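Local coordinates for protein succinylglutamate desuccinylase/aspartoacylase (Shewanella frigidimarina, PDB 3LWU) that binds a zinc ion and is probably a hydrolase of the succinylglutamate desuccinylase/aspartoacylase family, probably acting on ester bonds, at residues L39-Y44 with A95-I100; S55-A60 with D88-P93; N61-E66 with D190-P195; S197-Y202 with E262-E267. One frame throughout, in Å; residues are numbered along the deposited sequence.

Contact 1: L39-Y44 with A95-I100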
loop_
_atom_site.group_PDB
_atom_site.type_symbol
_atom_site.label_atom_id
_atom_site.label_comp_id
_atom_site.label_asym_id
_atom_site.label_seq_id
_atom_site.Cartn_x
_atom_site.Cartn_y
_atom_site.Cartn_z
ATOM N N LEU A 39 15.975 1.449 -14.488
ATOM C CA LEU A 39 15.565 2.673 -13.821
ATOM C C LEU A 39 16.591 3.726 -14.216
ATOM O O LEU A 39 17.786 3.614 -13.870
ATOM C CB LEU A 39 15.557 2.485 -12.299
ATOM C CG LEU A 39 14.413 1.611 -11.760
ATOM C CD1 LEU A 39 14.689 1.221 -10.240
ATOM C CD2 LEU A 39 13.054 2.334 -11.956
ATOM N N THR A 40 16.143 4.748 -14.928
ATOM C CA THR A 40 17.041 5.779 -15.413
ATOM C C THR A 40 16.612 7.189 -14.967
ATOM O O THR A 40 15.417 7.459 -14.686
ATOM C CB THR A 40 17.173 5.705 -16.969
ATOM O OG1 THR A 40 15.929 6.046 -17.533
ATOM C CG2 THR A 40 17.514 4.304 -17.471
ATOM N N VAL A 41 17.610 8.061 -14.843
ATOM C CA VAL A 41 17.450 9.466 -14.509
ATOM C C VAL A 41 18.011 10.275 -15.655
ATOM O O VAL A 41 19.127 10.010 -16.087
ATOM C CB VAL A 41 18.217 9.810 -13.233
ATOM C CG1 VAL A 41 18.183 11.306 -12.955
ATOM C CG2 VAL A 41 17.653 8.986 -12.052
ATOM N N PRO A 42 17.243 11.264 -16.164
ATOM C CA PRO A 42 17.719 12.134 -17.229
ATOM C C PRO A 42 18.640 13.215 -16.648
ATOM O O PRO A 42 18.363 13.745 -15.593
ATOM C CB PRO A 42 16.435 12.746 -17.783
ATOM C CG PRO A 42 15.459 12.714 -16.656
ATOM C CD PRO A 42 15.846 11.544 -15.792
ATOM N N ILE A 43 19.738 13.484 -17.339
ATOM C CA ILE A 43 20.749 14.435 -16.937
ATOM C C ILE A 43 20.889 15.475 -18.064
ATOM O O ILE A 43 20.991 15.132 -19.256
ATOM C CB ILE A 43 22.116 13.721 -16.640
ATOM C CG1 ILE A 43 21.941 12.617 -15.551
ATOM C CG2 ILE A 43 23.205 14.701 -16.242
ATOM C CD1 ILE A 43 21.574 13.121 -14.173
ATOM N N TYR A 44 20.873 16.751 -17.659
ATOM C CA TYR A 44 21.029 17.886 -18.538
ATOM C C TYR A 44 22.238 18.637 -18.032
ATOM O O TYR A 44 22.373 18.890 -16.829
ATOM C CB TYR A 44 19.797 18.810 -18.464
ATOM C CG TYR A 44 18.533 18.163 -18.955
ATOM C CD1 TYR A 44 18.273 18.050 -20.306
ATOM C CD2 TYR A 44 17.614 17.612 -18.069
ATOM C CE1 TYR A 44 17.083 17.432 -20.781
ATOM C CE2 TYR A 44 16.432 16.971 -18.540
ATOM C CZ TYR A 44 16.185 16.899 -19.898
ATOM O OH TYR A 44 15.026 16.329 -20.370
ATOM N N ALA A 95 14.700 12.258 -10.194
ATOM C CA ALA A 95 15.897 11.541 -9.777
ATOM C C ALA A 95 15.621 10.214 -9.091
ATOM O O ALA A 95 16.555 9.491 -8.799
ATOM C CB ALA A 95 16.786 12.436 -8.877
ATOM N N ASN A 96 14.359 9.889 -8.810
ATOM C CA ASN A 96 14.036 8.613 -8.212
ATOM C C ASN A 96 12.842 8.001 -8.902
ATOM O O ASN A 96 11.720 8.006 -8.362
ATOM C CB ASN A 96 13.802 8.769 -6.704
ATOM C CG ASN A 96 13.479 7.425 -6.025
ATOM O OD1 ASN A 96 13.527 6.384 -6.689
ATOM N ND2 ASN A 96 13.171 7.442 -4.702
ATOM N N PRO A 97 13.049 7.468 -10.117
ATOM C CA PRO A 97 11.896 6.964 -10.882
ATOM C C PRO A 97 11.082 5.911 -10.135
ATOM O O PRO A 97 9.836 5.900 -10.238
ATOM C CB PRO A 97 12.522 6.438 -12.184
ATOM C CG PRO A 97 13.977 6.313 -11.875
ATOM C CD PRO A 97 14.285 7.394 -10.897
ATOM N N LEU A 98 11.738 5.073 -9.332
ATOM C CA LEU A 98 10.995 4.023 -8.585
ATOM C C LEU A 98 9.997 4.681 -7.646
ATOM O O LEU A 98 8.825 4.331 -7.643
ATOM C CB LEU A 98 11.940 3.094 -7.797
ATOM C CG LEU A 98 11.369 1.959 -6.934
ATOM C CD1 LEU A 98 10.419 0.996 -7.630
ATOM C CD2 LEU A 98 12.579 1.186 -6.385
ATOM N N GLY A 99 10.456 5.664 -6.884
ATOM C CA GLY A 99 9.600 6.370 -5.949
ATOM C C GLY A 99 8.528 7.209 -6.651
ATOM O O GLY A 99 7.396 7.263 -6.213
ATOM N N ILE A 100 8.892 7.876 -7.726
ATOM C CA ILE A 100 7.973 8.796 -8.435
ATOM C C ILE A 100 6.805 8.030 -9.017
ATOM O O ILE A 100 5.676 8.547 -9.047
ATOM C CB ILE A 100 8.734 9.526 -9.578
ATOM C CG1 ILE A 100 9.720 10.530 -8.996
ATOM C CG2 ILE A 100 7.773 10.215 -10.623
ATOM C CD1 ILE A 100 10.921 10.863 -9.931
#

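Contact 2: S55-A60 with D88-P93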
loop_
_atom_site.group_PDB
_atom_site.type_symbol
_atom_site.label_atom_id
_atom_site.label_comp_id
_atom_site.label_asym_id
_atom_site.label_seq_id
_atom_site.Cartn_x
_atom_site.Cartn_y
_atom_site.Cartn_z
ATOM N N SER A 55 31.122 24.901 -10.197
ATOM C CA SER A 55 30.146 24.054 -10.842
ATOM C C SER A 55 29.033 23.730 -9.876
ATOM O O SER A 55 29.215 23.804 -8.636
ATOM C CB SER A 55 30.795 22.763 -11.344
ATOM O OG SER A 55 31.324 22.003 -10.268
ATOM N N VAL A 56 27.912 23.312 -10.451
ATOM C CA VAL A 56 26.676 23.133 -9.733
ATOM C C VAL A 56 26.006 21.832 -10.104
ATOM O O VAL A 56 25.966 21.448 -11.287
ATOM C CB VAL A 56 25.719 24.310 -10.041
ATOM C CG1 VAL A 56 24.392 24.215 -9.247
ATOM C CG2 VAL A 56 26.443 25.627 -9.760
ATOM N N TYR A 57 25.444 21.166 -9.099
ATOM C CA TYR A 57 24.640 19.945 -9.310
ATOM C C TYR A 57 23.303 20.183 -8.646
ATOM O O TYR A 57 23.239 20.560 -7.476
ATOM C CB TYR A 57 25.306 18.720 -8.702
ATOM C CG TYR A 57 24.430 17.482 -8.706
ATOM C CD1 TYR A 57 24.291 16.711 -9.858
ATOM C CD2 TYR A 57 23.716 17.106 -7.582
ATOM C CE1 TYR A 57 23.524 15.610 -9.880
ATOM C CE2 TYR A 57 22.900 15.992 -7.605
ATOM C CZ TYR A 57 22.813 15.244 -8.760
ATOM O OH TYR A 57 22.032 14.114 -8.814
ATOM N N ILE A 58 22.241 20.041 -9.418
ATOM C CA ILE A 58 20.890 20.310 -8.938
ATOM C C ILE A 58 20.048 19.091 -9.214
ATOM O O ILE A 58 20.039 18.643 -10.344
ATOM C CB ILE A 58 20.280 21.489 -9.682
ATOM C CG1 ILE A 58 21.139 22.747 -9.486
ATOM C CG2 ILE A 58 18.841 21.753 -9.183
ATOM C CD1 ILE A 58 20.644 24.002 -10.310
ATOM N N GLN A 59 19.377 18.537 -8.204
ATOM C CA GLN A 59 18.505 17.380 -8.388
ATOM C C GLN A 59 17.139 17.643 -7.767
ATOM O O GLN A 59 17.016 18.461 -6.884
ATOM C CB GLN A 59 19.103 16.079 -7.838
ATOM C CG GLN A 59 19.321 16.028 -6.290
ATOM C CD GLN A 59 19.775 14.671 -5.804
ATOM O OE1 GLN A 59 20.467 13.956 -6.527
ATOM N NE2 GLN A 59 19.374 14.300 -4.573
ATOM N N ALA A 60 16.114 16.967 -8.271
ATOM C CA ALA A 60 14.775 17.042 -7.709
ATOM C C ALA A 60 14.163 15.666 -7.552
ATOM O O ALA A 60 14.539 14.728 -8.287
ATOM C CB ALA A 60 13.839 17.909 -8.626
ATOM N N ASP A 88 30.053 24.817 -14.970
ATOM C CA ASP A 88 29.180 23.705 -15.357
ATOM C C ASP A 88 27.941 23.654 -14.444
ATOM O O ASP A 88 28.060 23.810 -13.224
ATOM C CB ASP A 88 29.926 22.351 -15.282
ATOM C CG ASP A 88 30.935 22.146 -16.402
ATOM O OD1 ASP A 88 30.953 22.873 -17.426
ATOM O OD2 ASP A 88 31.707 21.177 -16.270
ATOM N N ILE A 89 26.769 23.412 -15.047
ATOM C CA ILE A 89 25.523 23.190 -14.315
ATOM C C ILE A 89 24.946 21.898 -14.790
ATOM O O ILE A 89 24.675 21.725 -15.982
ATOM C CB ILE A 89 24.482 24.303 -14.499
ATOM C CG1 ILE A 89 25.098 25.654 -14.124
ATOM C CG2 ILE A 89 23.192 24.044 -13.624
ATOM C CD1 ILE A 89 24.192 26.862 -14.399
ATOM N N THR A 90 24.771 20.990 -13.837
ATOM C CA THR A 90 24.232 19.679 -14.093
ATOM C C THR A 90 22.901 19.552 -13.359
ATOM O O THR A 90 22.824 19.823 -12.167
ATOM C CB THR A 90 25.190 18.568 -13.624
ATOM O OG1 THR A 90 26.456 18.741 -14.260
ATOM C CG2 THR A 90 24.626 17.206 -13.999
ATOM N N LEU A 91 21.854 19.153 -14.076
ATOM C CA LEU A 91 20.540 19.070 -13.484
ATOM C C LEU A 91 20.018 17.646 -13.635
ATOM O O LEU A 91 20.104 17.066 -14.712
ATOM C CB LEU A 91 19.592 20.091 -14.130
ATOM C CG LEU A 91 20.144 21.527 -14.007
ATOM C CD1 LEU A 91 20.828 21.880 -15.318
ATOM C CD2 LEU A 91 19.038 22.550 -13.697
ATOM N N ALA A 92 19.481 17.101 -12.536
ATOM C CA ALA A 92 18.951 15.740 -12.502
ATOM C C ALA A 92 17.513 15.796 -12.000
ATOM O O ALA A 92 17.266 15.593 -10.817
ATOM C CB ALA A 92 19.802 14.823 -11.612
ATOM N N PRO A 93 16.559 16.114 -12.897
ATOM C CA PRO A 93 15.180 16.032 -12.446
ATOM C C PRO A 93 14.724 14.576 -12.419
ATOM O O PRO A 93 15.434 13.700 -12.898
ATOM C CB PRO A 93 14.426 16.832 -13.501
ATOM C CG PRO A 93 15.178 16.604 -14.721
ATOM C CD PRO A 93 16.636 16.529 -14.306
HETATM O O HOH W 1 27.913 20.476 -12.820
#

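Contact 3: N61-E66 with D190-P195. With ZN (zinc ion), chain C.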
loop_
_atom_site.group_PDB
_atom_site.type_symbol
_atom_site.label_atom_id
_atom_site.label_comp_id
_atom_site.label_asym_id
_atom_site.label_seq_id
_atom_site.Cartn_x
_atom_site.Cartn_y
_atom_site.Cartn_z
ATOM N N ASN A 61 13.210 15.554 -6.615
ATOM C CA ASN A 61 12.155 14.497 -6.658
ATOM C C ASN A 61 12.675 13.142 -6.210
ATOM O O ASN A 61 12.137 12.116 -6.574
ATOM C CB ASN A 61 11.537 14.445 -8.069
ATOM C CG ASN A 61 10.084 13.899 -8.132
ATOM O OD1 ASN A 61 9.547 13.827 -9.233
ATOM N ND2 ASN A 61 9.449 13.561 -6.985
ATOM N N VAL A 62 13.698 13.145 -5.348
ATOM C CA VAL A 62 14.136 11.912 -4.709
ATOM C C VAL A 62 13.035 11.309 -3.850
ATOM O O VAL A 62 12.897 10.085 -3.740
ATOM C CB VAL A 62 15.393 12.128 -3.887
ATOM C CG1 VAL A 62 15.672 10.912 -3.018
ATOM C CG2 VAL A 62 16.568 12.397 -4.828
ATOM N N HIS A 63 12.277 12.178 -3.214
ATOM C CA HIS A 63 11.018 11.796 -2.569
ATOM C C HIS A 63 9.991 11.917 -3.654
ATOM O O HIS A 63 9.786 12.990 -4.175
ATOM C CB HIS A 63 10.713 12.744 -1.376
ATOM C CG HIS A 63 11.484 12.411 -0.136
ATOM N ND1 HIS A 63 12.009 13.365 0.707
ATOM C CD2 HIS A 63 11.882 11.216 0.365
ATOM C CE1 HIS A 63 12.650 12.779 1.704
ATOM N NE2 HIS A 63 12.596 11.470 1.516
ATOM N N GLY A 64 9.316 10.829 -4.018
ATOM C CA GLY A 64 8.585 10.792 -5.275
ATOM C C GLY A 64 7.335 11.639 -5.386
ATOM O O GLY A 64 6.904 11.929 -6.490
ATOM N N ALA A 65 6.747 12.010 -4.248
ATOM C CA ALA A 65 5.582 12.891 -4.211
ATOM C C ALA A 65 5.965 14.342 -4.384
ATOM O O ALA A 65 5.124 15.204 -4.644
ATOM C CB ALA A 65 4.818 12.730 -2.830
ATOM N N GLU A 66 7.245 14.626 -4.202
ATOM C CA GLU A 66 7.734 15.988 -4.147
ATOM C C GLU A 66 8.116 16.457 -5.541
ATOM O O GLU A 66 9.306 16.598 -5.855
ATOM C CB GLU A 66 8.879 16.050 -3.142
ATOM C CG GLU A 66 8.416 15.679 -1.737
ATOM C CD GLU A 66 9.502 15.658 -0.674
ATOM O OE1 GLU A 66 10.613 16.127 -0.965
ATOM O OE2 GLU A 66 9.256 15.107 0.461
ATOM N N ASP A 190 19.642 20.244 -3.522
ATOM C CA ASP A 190 18.697 19.122 -3.490
ATOM C C ASP A 190 17.323 19.715 -3.305
ATOM O O ASP A 190 17.050 20.307 -2.277
ATOM C CB ASP A 190 19.041 18.185 -2.334
ATOM C CG ASP A 190 18.330 16.851 -2.403
ATOM O OD1 ASP A 190 17.676 16.543 -3.420
ATOM O OD2 ASP A 190 18.427 16.086 -1.390
ATOM N N LEU A 191 16.480 19.583 -4.310
ATOM C CA LEU A 191 15.157 20.184 -4.320
ATOM C C LEU A 191 14.059 19.225 -3.874
ATOM O O LEU A 191 13.801 18.202 -4.515
ATOM C CB LEU A 191 14.822 20.669 -5.726
ATOM C CG LEU A 191 15.801 21.588 -6.455
ATOM C CD1 LEU A 191 15.180 22.095 -7.693
ATOM C CD2 LEU A 191 16.280 22.783 -5.581
ATOM N N HIS A 192 13.415 19.603 -2.776
ATOM C CA HIS A 192 12.374 18.848 -2.126
ATOM C C HIS A 192 11.106 19.705 -1.978
ATOM O O HIS A 192 11.072 20.853 -2.378
ATOM C CB HIS A 192 12.857 18.424 -0.743
ATOM C CG HIS A 192 13.868 17.318 -0.753
ATOM N ND1 HIS A 192 13.586 16.057 -0.282
ATOM C CD2 HIS A 192 15.176 17.299 -1.117
ATOM C CE1 HIS A 192 14.681 15.318 -0.334
ATOM N NE2 HIS A 192 15.653 16.037 -0.866
ATOM N N THR A 193 10.027 19.100 -1.477
ATOM C CA THR A 193 8.871 19.851 -0.983
ATOM C C THR A 193 8.502 19.285 0.381
ATOM O O THR A 193 8.884 18.177 0.725
ATOM C CB THR A 193 7.611 19.747 -1.887
ATOM O OG1 THR A 193 6.927 18.517 -1.597
ATOM C CG2 THR A 193 7.944 19.841 -3.398
ATOM N N GLY A 194 7.713 20.028 1.135
ATOM C CA GLY A 194 7.112 19.500 2.347
ATOM C C GLY A 194 5.786 18.904 1.965
ATOM O O GLY A 194 5.503 18.743 0.784
ATOM N N PRO A 195 4.969 18.551 2.954
ATOM C CA PRO A 195 3.645 17.965 2.646
ATOM C C PRO A 195 2.629 19.048 2.298
ATOM O O PRO A 195 2.496 19.343 1.124
ATOM C CB PRO A 195 3.317 17.144 3.899
ATOM C CG PRO A 195 4.112 17.767 4.958
ATOM C CD PRO A 195 5.382 18.264 4.333
HETATM ZN ZN ZN C . 11.810 15.424 0.553
HETATM O O HOH W 2 15.089 15.682 -4.258
HETATM O O HOH W 3 11.437 18.311 -5.799
#

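Contact 4: S197-Y202 with E262-E267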
loop_
_atom_site.group_PDB
_atom_site.type_symbol
_atom_site.label_atom_id
_atom_site.label_comp_id
_atom_site.label_asym_id
_atom_site.label_seq_id
_atom_site.Cartn_x
_atom_site.Cartn_y
_atom_site.Cartn_z
ATOM N N SER A 197 2.778 22.683 3.015
ATOM C CA SER A 197 3.987 23.326 3.491
ATOM C C SER A 197 4.259 24.644 2.827
ATOM O O SER A 197 3.888 24.839 1.675
ATOM C CB SER A 197 5.173 22.386 3.242
ATOM O OG SER A 197 6.386 22.972 3.652
ATOM N N CYS A 198 4.907 25.549 3.557
ATOM C CA CYS A 198 5.377 26.805 2.991
ATOM C C CYS A 198 6.836 26.591 2.524
ATOM O O CYS A 198 7.404 25.484 2.728
ATOM C CB CYS A 198 5.301 27.931 4.039
ATOM S SG CYS A 198 6.540 27.821 5.392
ATOM N N LYS A 199 7.449 27.611 1.933
ATOM C CA LYS A 199 8.792 27.459 1.409
ATOM C C LYS A 199 9.758 27.595 2.552
ATOM O O LYS A 199 9.642 28.521 3.346
ATOM C CB LYS A 199 9.108 28.495 0.336
ATOM C CG LYS A 199 8.277 28.360 -0.947
ATOM C CD LYS A 199 8.624 29.430 -1.949
ATOM C CE LYS A 199 7.604 29.495 -3.063
ATOM N NZ LYS A 199 8.073 30.354 -4.166
ATOM N N HIS A 200 10.699 26.662 2.654
ATOM C CA HIS A 200 11.748 26.778 3.642
ATOM C C HIS A 200 13.062 26.170 3.147
ATOM O O HIS A 200 13.074 25.520 2.152
ATOM C CB HIS A 200 11.284 26.213 5.010
ATOM C CG HIS A 200 10.828 24.782 4.994
ATOM N ND1 HIS A 200 9.646 24.373 4.413
ATOM C CD2 HIS A 200 11.364 23.672 5.567
ATOM C CE1 HIS A 200 9.497 23.069 4.575
ATOM N NE2 HIS A 200 10.518 22.616 5.293
ATOM N N LEU A 201 14.162 26.399 3.838
ATOM C CA LEU A 201 15.477 25.973 3.385
ATOM C C LEU A 201 16.293 25.324 4.520
ATOM O O LEU A 201 16.211 25.734 5.643
ATOM C CB LEU A 201 16.225 27.220 2.898
ATOM C CG LEU A 201 17.721 27.233 2.586
ATOM C CD1 LEU A 201 17.955 26.368 1.373
ATOM C CD2 LEU A 201 18.188 28.636 2.325
ATOM N N TYR A 202 17.068 24.306 4.209
ATOM C CA TYR A 202 17.999 23.730 5.161
ATOM C C TYR A 202 19.372 24.231 4.757
ATOM O O TYR A 202 19.797 23.989 3.626
ATOM C CB TYR A 202 17.984 22.225 5.064
ATOM C CG TYR A 202 16.855 21.565 5.794
ATOM C CD1 TYR A 202 15.643 21.329 5.164
ATOM C CD2 TYR A 202 16.989 21.152 7.112
ATOM C CE1 TYR A 202 14.612 20.703 5.800
ATOM C CE2 TYR A 202 15.928 20.522 7.769
ATOM C CZ TYR A 202 14.742 20.322 7.095
ATOM O OH TYR A 202 13.679 19.693 7.696
ATOM N N GLU A 262 13.028 23.379 0.231
ATOM C CA GLU A 262 11.701 22.787 0.416
ATOM C C GLU A 262 10.677 23.718 -0.241
ATOM O O GLU A 262 10.272 24.721 0.328
ATOM C CB GLU A 262 11.425 22.587 1.909
ATOM C CG GLU A 262 12.513 21.810 2.641
ATOM C CD GLU A 262 12.470 20.316 2.370
ATOM O OE1 GLU A 262 11.381 19.776 2.010
ATOM O OE2 GLU A 262 13.524 19.686 2.581
ATOM N N LEU A 263 10.268 23.365 -1.449
ATOM C CA LEU A 263 9.511 24.245 -2.326
ATOM C C LEU A 263 7.985 24.060 -2.175
ATOM O O LEU A 263 7.289 23.596 -3.082
ATOM C CB LEU A 263 9.978 24.003 -3.753
ATOM C CG LEU A 263 11.508 24.207 -3.955
ATOM C CD1 LEU A 263 11.966 23.491 -5.221
ATOM C CD2 LEU A 263 11.919 25.642 -3.943
ATOM N N ALA A 264 7.477 24.465 -1.011
ATOM C CA ALA A 264 6.036 24.425 -0.700
ATOM C C ALA A 264 5.527 22.997 -0.682
ATOM O O ALA A 264 6.200 22.162 -0.140
ATOM C CB ALA A 264 5.202 25.356 -1.605
ATOM N N SER A 265 4.342 22.723 -1.226
ATOM C CA SER A 265 3.672 21.452 -0.979
ATOM C C SER A 265 3.967 20.368 -2.030
ATOM O O SER A 265 4.256 20.647 -3.203
ATOM C CB SER A 265 2.167 21.680 -0.859
ATOM O OG SER A 265 1.894 22.665 0.150
ATOM N N GLN A 266 3.918 19.138 -1.564
ATOM C CA GLN A 266 3.981 17.951 -2.426
ATOM C C GLN A 266 2.756 17.795 -3.303
ATOM O O GLN A 266 1.762 18.525 -3.142
ATOM C CB GLN A 266 4.151 16.703 -1.556
ATOM C CG GLN A 266 2.906 16.360 -0.755
ATOM C CD GLN A 266 3.150 15.243 0.248
ATOM O OE1 GLN A 266 4.296 14.853 0.485
ATOM N NE2 GLN A 266 2.061 14.754 0.887
ATOM N N GLU A 267 2.823 16.849 -4.239
ATOM C CA GLU A 267 1.711 16.522 -5.122
ATOM C C GLU A 267 1.164 17.724 -5.846
ATOM O O GLU A 267 -0.055 17.849 -6.038
ATOM C CB GLU A 267 0.576 15.829 -4.328
ATOM C CG GLU A 267 0.997 14.441 -3.837
ATOM C CD GLU A 267 1.208 13.466 -5.008
ATOM O OE1 GLU A 267 1.347 13.878 -6.207
ATOM O OE2 GLU A 267 1.140 12.290 -4.749
#

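Contact 1: L39-Y44 with A95-I100
Leu39 and Val41, alternate residues of strand 38-46, pack against the N-capped start of the short helix 97-100, with Asn96 as the N-cap, and against the residues leading into it. The directions from Leu39 to Val41 and from Ala95 to Leu98 differ by 162°, nearly antiparallel, and no hydrogen bond joins the segments, which meet by van der Waals packing, mostly of apolar side chains. Leu39 can be followed outward. Its CB stands 4.2 Å from Pro97 CG. CG turns to the side of the backbone N (chi1 -72°), which carries both methyls over the start of the helix. CD2 then meets Pro97 CG at 4.1 Å and the backbone N of Leu98 at 4.0 Å, while CD1, the other branch, meets Leu98 CB at 4.1 Å. The Pro97 ring is shared: its CG touches Thr40 O at 3.4 Å, and its CD faces a methyl of Val41. The cap itself is made by Asn96 OD1, which accepts from Gly99 N at 3.2 Å with the donor 68° above the carbonyl plane. The ND2 of Asn96 bonds to Val62 O in the zinc-binding loop. On the assembly side, Pro97 packs on Thr35 of a neighbouring subunit. At the other end of the contact, Val41 CG2 rests on the backbone O of Ala95, 3.5 Å away.

Contact 2: S55-A60 with D88-P93
Strands 56-60 and 89-92 are paired in parallel inside the sheet of the catalytic domain, from Val56 opposite Ile89 to Gln59 opposite Ala92, their axes approaching to 4.6 Å and 13° from parallel. Five backbone hydrogen bonds establish the register, alternating as parallel strands require: Asp88 O, Thr90 O and Ala92 O accept from the N-H groups of Val56, Ile58 and Ala60, while Val56 O and Ile58 O accept from those of Thr90 and Ala92. The tightest, Ala92 N to Ile58 O, measures 2.7 Å. On one face Ile58 lies side by side with both Ile89 and Leu91, and its CD1 approaches Leu91 CD2 at 4.0 Å; helix 68-80 covers Ile58 there. On the other face CG of Tyr57 is anti to the backbone N (chi1 171°), and the OH passes Ala92 CB at 3.6 Å to donate to Gln59 OE1 at 2.8 Å, in the carbonyl plane and on a lone pair. That bond holds the amide, whose NE2 reaches Asp190 OD1. A water bridges Val56 O and Thr90 OG1. Helix 170-182 packs on the Tyr57 side. With helix 68-80 linking the two strands, the pairing completes a beta-alpha-beta crossover.

Contact 3: N61-E66 with D190-P195
His63 and His192 turn their rings 75° against each other, centroids 5.1 Å apart, and both ND1 atoms bind one zinc ion, each at 2.1 Å. Glu66 comes in extended beyond CG, its carboxylate plane 60° from the His192 ring, and grips the zinc unevenly, with OE1 at 2.1 Å and OE2 at 2.6 Å. OE1 also lies in the plane of the His63 ring, at its edge. The same oxygen accepts from Thr193 N at 3.1 Å, met from 58° out of the carboxylate plane, so metal and backbone together fix its position. One atom from outside the segments adds to the zinc shell.

Second-shell bonds steady the rings: His192 NE2 donates weakly to Asp190 OD2 at 2.8 Å, and His63 NE2 pairs with Asn119 OD1. Asn61 ND2 donates to both His63 O and Gly64 O, bracing the type I turn from His63 to Glu66, while Asn61 OD1 accepts from Asn70 ND2. Asn61 ND2 and Glu66 N reach His63 O from opposite faces of its plane. The spacing His63-Glu66, with a distant His192, is the zinc signature of M14-type metallohydrolases.

The loop follows strand 56-60 and enters helix 68-80; Leu191 packs on Val72 and Thr193 on Gln68 of that helix, while strand 187-194 runs parallel to strands 56-60 and 257-263, between them.

Contact 4: S197-Y202 with E262-E267
Beside the zinc site, Glu262 of strand 257-263 pairs with His200 of strand 196-204 as an antiparallel hydrogen-bonded pair. Two backbone bonds define it: His200 N to Glu262 O at 3.1 Å and Glu262 N to His200 O at 2.9 Å. Their side chains share one face of the pair. Glu262 CB sits over the His200 ring, 3.4 Å from its centroid and only 14° off the normal, a CH-pi contact; CG follows across the same ring, 3.4 Å from NE2. The chain of Glu262 then bends at CB-CG (chi2 -76°), bringing OE2 to 3.5 Å from Tyr202 CE1, with the carboxylate and phenol ring planes 76° apart. Glu262 also packs on the zinc ligand His192, so the pair lines the metal site. ND1 of His200 donates to Cys198 O at 3.0 Å; that oxygen lies almost in the ring plane, and the bond restrains the ring's rotation. Cys198 O takes a second bond, from Ser197 OG. Past an inverse gamma turn centred on Leu263 the chain turns a corner at Ala264, whose CA contacts Ser197 O at 3.2 Å; Ser197 N then donates to Ser265 OG at 3.0 Å.

His200 NE2 is hydrogen-bonded to an unidentified molecule, probably from the crystallisation liquor, which may mark a pocket. Lys199 runs away from the pair, and its NZ forms salt bridges with Asp273 and Asp277 of helix 271-287. Strand 196-204 pairs through Leu201 with strand 218-222 and through Cys198 with strand 362-366, while Leu263 bonds to His192 of strand 187-194.

Contact 3 is the hub: its centre lies about 8 Å from that of contact 4, about 13 Å from that of contact 1 and about 15 Å from that of contact 2, and it touches all three. Strands 38-46, 89-92, 56-60, 187-194, 257-263 and 196-204 succeed one another by pairing, so the contacts step across connected strands, the centres of contacts 1 and 4 being about 21 Å apart without touching. Along the chain contact 2 is nested within contact 1, contact 3 crosses both, and contact 4 opens after contact 3 closes. Residues distant in sequence thus converge at strand ends on one zinc site, with contacts 1 and 2 on one flank and contact 4 on the other.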